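PDB 4HVL: membrane-anchored mycosin mycp1 from Mycobacterium thermoresistibile, which is a subtilisin-like serine protease of the mycosin family and an essential component of the ESX-1 (type VII) secretion system. Local coordinates for residues Y185-P190 / Q243-P248; C222-P227 / F270-P275. All blocks are in the same frame, centred on the assembly; numbering follows the deposited sequence.

The two contacts illustrate how a side-chain amide can join a loop-loop contact to the end of a neighbouring beta ribbon. Interaction 1 is a short antiparallel ribbon, interaction 2 a meeting of two loops; their centres lie about 11 Å apart and their segments alternate along the chain. Asn-225 of interaction 2 joins them, its OD1 lying 2.8 Å from Gln-243 N and 2.8 Å from Thr-244 N, both probable hydrogen bonds. Met-272 CE also packs on Val-246 CG2 at 3.6 Å. From interaction 2, the side chain of Ser-271 is about 11 Å from that of Ser-312, the predicted catalytic serine, which binds a zinc ion here together with His-101.

Interaction 1: Y185-P190 / Q243-P248; sequences YKVTRP and QTIVSP
With chi1 at 57°, the ring of Tyr-185 is set between its own backbone N and carbonyl carbon, and Ile-245, whose CG1 lies anti to the carbonyl carbon (chi1 -61°) with CG2 opposite the backbone N, offers its branch point to that ring. Ile-245 CB sits over one face, 4.0 Å from the Tyr-185 ring centroid in a CH-pi contact, displaced toward the rim. CG2 of Ile-245 continues outward over the phenol end and comes within 3.6 Å of Tyr-185 OH. That hydroxyl is hydrogen-bonded to Glu-193, which also binds Ser-247 OG, so one carboxylate group holds the polar end of the ring and the strand opposite.

Strands 183-186 and 244-247 form a two-stranded antiparallel ribbon apart from the seven-stranded parallel sheet of the subtilisin-like fold. Tyr-185 and Ile-245 form a hydrogen-bonded pair of this ribbon: Tyr-185 N donates to Ile-245 O at 3.1 Å, and Ile-245 N returns a bond of 2.9 Å to Tyr-185 O. Lys-186 and Thr-244 follow as a non-hydrogen-bonded pair, their side chains on the other face from the tyrosine. Beyond them Val-187 N reaches Gln-243 O at 3.0 Å. A type I turn from Lys-186 to Arg-189 then leads the chain away, while Val-187 CG2 stays 4.3 Å from Ile-245 CD1.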
loop_
_atom_site.group_PDB
_atom_site.type_symbol
_atom_site.label_atom_id
_atom_site.label_comp_id
_atom_site.label_asym_id
_atom_site.label_seq_id
_atom_site.Cartn_x
_atom_site.Cartn_y
_atom_site.Cartn_z
ATOM N N TYR A 185 8.984 -4.745 -12.942
ATOM C CA TYR A 185 10.015 -4.985 -13.938
ATOM C C TYR A 185 9.834 -6.366 -14.569
ATOM O O TYR A 185 9.126 -7.215 -14.020
ATOM C CB TYR A 185 11.411 -4.811 -13.330
ATOM C CG TYR A 185 11.756 -5.668 -12.129
ATOM C CD1 TYR A 185 11.446 -5.247 -10.833
ATOM C CD2 TYR A 185 12.454 -6.870 -12.274
ATOM C CE1 TYR A 185 11.783 -5.996 -9.735
ATOM C CE2 TYR A 185 12.810 -7.624 -11.163
ATOM C CZ TYR A 185 12.474 -7.179 -9.892
ATOM O OH TYR A 185 12.796 -7.935 -8.766
ATOM N N LYS A 186 10.464 -6.568 -15.718
ATOM C CA LYS A 186 10.346 -7.827 -16.440
ATOM C C LYS A 186 11.192 -8.906 -15.778
ATOM O O LYS A 186 12.326 -8.662 -15.357
ATOM C CB LYS A 186 10.742 -7.648 -17.903
ATOM C CG LYS A 186 9.949 -6.530 -18.570
ATOM C CD LYS A 186 9.973 -6.575 -20.080
ATOM C CE LYS A 186 11.366 -6.405 -20.676
ATOM N NZ LYS A 186 11.449 -7.149 -21.959
ATOM N N VAL A 187 10.623 -10.101 -15.693
ATOM C CA VAL A 187 11.280 -11.244 -15.064
ATOM C C VAL A 187 12.653 -11.575 -15.705
ATOM O O VAL A 187 13.560 -12.067 -15.029
ATOM C CB VAL A 187 10.331 -12.480 -15.049
ATOM C CG1 VAL A 187 10.149 -13.086 -16.436
ATOM C CG2 VAL A 187 10.860 -13.542 -14.096
ATOM N N THR A 188 12.821 -11.269 -16.985
ATOM C CA THR A 188 14.078 -11.551 -17.680
ATOM C C THR A 188 15.143 -10.476 -17.456
ATOM O O THR A 188 16.295 -10.669 -17.815
ATOM C CB THR A 188 13.836 -11.703 -19.189
ATOM O OG1 THR A 188 13.072 -10.584 -19.656
ATOM C CG2 THR A 188 13.082 -13.038 -19.480
ATOM N N ARG A 189 14.747 -9.356 -16.849
ATOM C CA ARG A 189 15.643 -8.247 -16.592
ATOM C C ARG A 189 15.672 -7.990 -15.104
ATOM O O ARG A 189 15.239 -6.931 -14.661
ATOM C CB ARG A 189 15.155 -6.999 -17.337
ATOM C CG ARG A 189 15.329 -7.066 -18.855
ATOM C CD ARG A 189 15.003 -5.736 -19.534
ATOM N NE ARG A 189 15.965 -4.674 -19.196
ATOM C CZ ARG A 189 15.772 -3.683 -18.314
ATOM N NH1 ARG A 189 14.631 -3.565 -17.638
ATOM N NH2 ARG A 189 16.734 -2.783 -18.100
ATOM N N PRO A 190 16.180 -8.965 -14.326
ATOM C CA PRO A 190 16.056 -8.900 -12.874
ATOM C C PRO A 190 16.908 -7.799 -12.235
ATOM O O PRO A 190 18.059 -7.641 -12.584
ATOM C CB PRO A 190 16.538 -10.290 -12.421
ATOM C CG PRO A 190 17.463 -10.746 -13.502
ATOM C CD PRO A 190 16.858 -10.211 -14.762
ATOM N N GLN A 243 5.244 -12.784 -16.023
ATOM C CA GLN A 243 6.137 -11.957 -16.853
ATOM C C GLN A 243 6.624 -10.690 -16.131
ATOM O O GLN A 243 7.718 -10.190 -16.425
ATOM C CB GLN A 243 5.410 -11.530 -18.126
ATOM C CG GLN A 243 4.818 -12.698 -18.896
ATOM C CD GLN A 243 3.911 -12.256 -20.033
ATOM O OE1 GLN A 243 3.416 -11.111 -20.063
ATOM N NE2 GLN A 243 3.674 -13.168 -20.973
ATOM N N THR A 244 5.789 -10.157 -15.236
ATOM C CA THR A 244 6.067 -8.915 -14.530
ATOM C C THR A 244 6.193 -9.159 -13.018
ATOM O O THR A 244 5.255 -9.610 -12.375
ATOM C CB THR A 244 4.967 -7.877 -14.817
ATOM O OG1 THR A 244 4.892 -7.650 -16.223
ATOM C CG2 THR A 244 5.247 -6.544 -14.130
ATOM N N ILE A 245 7.380 -8.909 -12.480
ATOM C CA ILE A 245 7.603 -8.906 -11.045
ATOM C C ILE A 245 7.068 -7.577 -10.500
ATOM O O ILE A 245 7.331 -6.518 -11.085
ATOM C CB ILE A 245 9.112 -9.037 -10.719
ATOM C CG1 ILE A 245 9.674 -10.359 -11.269
ATOM C CG2 ILE A 245 9.390 -8.881 -9.222
ATOM C CD1 ILE A 245 8.905 -11.590 -10.820
ATOM N N VAL A 246 6.285 -7.645 -9.427
ATOM C CA VAL A 246 5.881 -6.470 -8.644
ATOM C C VAL A 246 6.521 -6.587 -7.261
ATOM O O VAL A 246 6.348 -7.610 -6.563
ATOM C CB VAL A 246 4.342 -6.379 -8.502
ATOM C CG1 VAL A 246 3.946 -5.089 -7.793
ATOM C CG2 VAL A 246 3.669 -6.450 -9.876
ATOM N N SER A 247 7.271 -5.565 -6.866
ATOM C CA SER A 247 7.989 -5.580 -5.580
ATOM C C SER A 247 7.587 -4.371 -4.736
ATOM O O SER A 247 7.493 -3.272 -5.258
ATOM C CB SER A 247 9.507 -5.541 -5.792
ATOM O OG SER A 247 10.220 -5.692 -4.563
ATOM N N PRO A 248 7.420 -4.561 -3.419
ATOM C CA PRO A 248 7.720 -5.756 -2.618
ATOM C C PRO A 248 6.551 -6.758 -2.556
ATOM O O PRO A 248 6.583 -7.706 -1.766
ATOM C CB PRO A 248 7.990 -5.167 -1.242
ATOM C CG PRO A 248 7.025 -4.032 -1.179
ATOM C CD PRO A 248 7.024 -3.432 -2.561
#

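Interaction 2: C222-P227 / F270-P275; sequences CTQNPP and FSMSGP
The carbonyl oxygen of the Gln-224 side chain is gripped by three donors at once. Ser-273 N approaches Gln-224 OE1 at 2.8 Å, in the plane of the amide and on a lone pair, with a nearly straight N-H...O angle of 168°. Ser-273 OG donates to the same OE1, also at 2.8 Å, but from well above that plane. The third donor is Asn-225 N, at 3.0 Å from Gln-224 OE1 and again in plane, though its bond is more bent. At the other end of the amide, Gln-224 NE2 gives a straight bond of 2.9 Å to Ser-271 O, which lies in the amide plane. With both ends engaged, the flat group is fixed in rotation and bridges backbone atoms on both sides of Met-272. A bend at chi2 (53°) curls Gln-224 into this position.

Asn-225 adds a hydrogen bond from a second side-chain amide: its ND2 donates to Ser-273 O at 3.0 Å, ND2 lying in that carbonyl's plane and the oxygen in the amide plane. Its OD1 accepts from Gln-243 N and Thr-244 N, so this amide too is held at both ends. Ser-273 OG in turn accepts from a water that also donates to Pro-226 O, spanning the two loops. Met-272, folded back at chi2 and chi3, lays CE against Thr-223 O at 3.4 Å and makes an apolar contact, SD to Cys-222 CB, at 3.9 Å.

Neither segment is regular: 222-227 belongs to the loop between strands 210-214 and 244-247, while the loop holding 270-275 joins strands 256-261 and 277-282. A disulfide from Cys-222 to Cys-184 ties the first to strand 183-186, while Met-272 also packs against strand 244-247 and Ser-271 OG bonds to Gly-260 of strand 256-261 in the parallel sheet.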
loop_
_atom_site.group_PDB
_atom_site.type_symbol
_atom_site.label_atom_id
_atom_site.label_comp_id
_atom_site.label_asym_id
_atom_site.label_seq_id
_atom_site.Cartn_x
_atom_site.Cartn_y
_atom_site.Cartn_z
ATOM N N CYS A 222 4.122 -1.774 -15.713
ATOM C CA CYS A 222 3.293 -2.801 -15.083
ATOM C C CYS A 222 2.303 -3.343 -16.098
ATOM O O CYS A 222 1.203 -2.804 -16.267
ATOM C CB CYS A 222 2.529 -2.259 -13.874
ATOM S SG CYS A 222 3.545 -1.521 -12.586
ATOM N N THR A 223 2.708 -4.411 -16.770
ATOM C CA THR A 223 1.854 -5.102 -17.704
ATOM C C THR A 223 1.327 -6.334 -16.975
ATOM O O THR A 223 2.077 -7.014 -16.263
ATOM C CB THR A 223 2.596 -5.420 -19.021
ATOM O OG1 THR A 223 3.762 -6.197 -18.749
ATOM C CG2 THR A 223 3.028 -4.136 -19.683
ATOM N N GLN A 224 0.020 -6.558 -17.103
ATOM C CA GLN A 224 -0.721 -7.616 -16.404
ATOM C C GLN A 224 -0.085 -8.988 -16.558
ATOM O O GLN A 224 0.331 -9.354 -17.656
ATOM C CB GLN A 224 -2.152 -7.690 -16.954
ATOM C CG GLN A 224 -3.124 -8.595 -16.196
ATOM C CD GLN A 224 -3.175 -8.270 -14.717
ATOM O OE1 GLN A 224 -2.331 -8.721 -13.939
ATOM N NE2 GLN A 224 -4.161 -7.490 -14.319
ATOM N N ASN A 225 -0.034 -9.760 -15.478
ATOM C CA ASN A 225 0.469 -11.126 -15.566
ATOM C C ASN A 225 -0.619 -12.073 -16.077
ATOM O O ASN A 225 -1.784 -11.894 -15.747
ATOM C CB ASN A 225 0.963 -11.625 -14.204
ATOM C CG ASN A 225 2.368 -11.174 -13.898
ATOM O OD1 ASN A 225 3.271 -11.296 -14.742
ATOM N ND2 ASN A 225 2.580 -10.661 -12.674
ATOM N N PRO A 226 -0.239 -13.086 -16.885
ATOM C CA PRO A 226 -1.228 -14.112 -17.307
ATOM C C PRO A 226 -1.688 -14.981 -16.143
ATOM O O PRO A 226 -0.965 -15.114 -15.164
ATOM C CB PRO A 226 -0.447 -14.980 -18.318
ATOM C CG PRO A 226 0.728 -14.185 -18.726
ATOM C CD PRO A 226 1.037 -13.229 -17.598
ATOM N N PRO A 227 -2.887 -15.579 -16.245
ATOM C CA PRO A 227 -3.304 -16.499 -15.198
ATOM C C PRO A 227 -2.458 -17.799 -15.142
ATOM O O PRO A 227 -1.721 -18.107 -16.065
ATOM C CB PRO A 227 -4.748 -16.837 -15.596
ATOM C CG PRO A 227 -4.789 -16.650 -17.067
ATOM C CD PRO A 227 -3.883 -15.490 -17.328
ATOM N N PHE A 270 -7.502 -2.742 -13.381
ATOM C CA PHE A 270 -6.139 -2.257 -13.304
ATOM C C PHE A 270 -5.303 -3.005 -12.248
ATOM O O PHE A 270 -4.109 -2.751 -12.114
ATOM C CB PHE A 270 -6.145 -0.761 -13.000
ATOM C CG PHE A 270 -6.944 -0.400 -11.792
ATOM C CD1 PHE A 270 -6.426 -0.600 -10.512
ATOM C CD2 PHE A 270 -8.227 0.134 -11.925
ATOM C CE1 PHE A 270 -7.166 -0.255 -9.390
ATOM C CE2 PHE A 270 -8.972 0.466 -10.806
ATOM C CZ PHE A 270 -8.443 0.265 -9.539
ATOM N N SER A 271 -5.909 -3.913 -11.494
ATOM C CA SER A 271 -5.203 -4.537 -10.367
ATOM C C SER A 271 -4.225 -5.577 -10.916
ATOM O O SER A 271 -4.612 -6.454 -11.673
ATOM C CB SER A 271 -6.196 -5.184 -9.399
ATOM O OG SER A 271 -5.600 -5.493 -8.155
ATOM N N MET A 272 -2.957 -5.450 -10.550
ATOM C CA MET A 272 -1.907 -6.367 -11.003
ATOM C C MET A 272 -2.043 -7.729 -10.322
ATOM O O MET A 272 -1.957 -7.841 -9.095
ATOM C CB MET A 272 -0.514 -5.781 -10.698
ATOM C CG MET A 272 -0.014 -4.784 -11.739
ATOM S SD MET A 272 0.359 -5.516 -13.363
ATOM C CE MET A 272 1.608 -6.689 -12.876
ATOM N N SER A 273 -2.239 -8.766 -11.131
ATOM C CA SER A 273 -2.394 -10.114 -10.622
ATOM C C SER A 273 -1.040 -10.766 -10.481
ATOM O O SER A 273 -0.096 -10.454 -11.230
ATOM C CB SER A 273 -3.251 -10.972 -11.589
ATOM O OG SER A 273 -2.521 -11.304 -12.766
ATOM N N GLY A 274 -0.961 -11.719 -9.561
ATOM C CA GLY A 274 0.176 -12.612 -9.509
ATOM C C GLY A 274 0.074 -13.705 -8.461
ATOM O O GLY A 274 -0.853 -13.695 -7.628
ATOM N N PRO A 275 1.058 -14.624 -8.460
ATOM C CA PRO A 275 1.041 -15.722 -7.496
ATOM C C PRO A 275 1.144 -15.280 -6.028
ATOM O O PRO A 275 0.904 -16.091 -5.140
ATOM C CB PRO A 275 2.248 -16.581 -7.903
ATOM C CG PRO A 275 3.170 -15.662 -8.613
ATOM C CD PRO A 275 2.301 -14.601 -9.261
HETATM O O HOH W 1 -1.569 -13.981 -12.669
#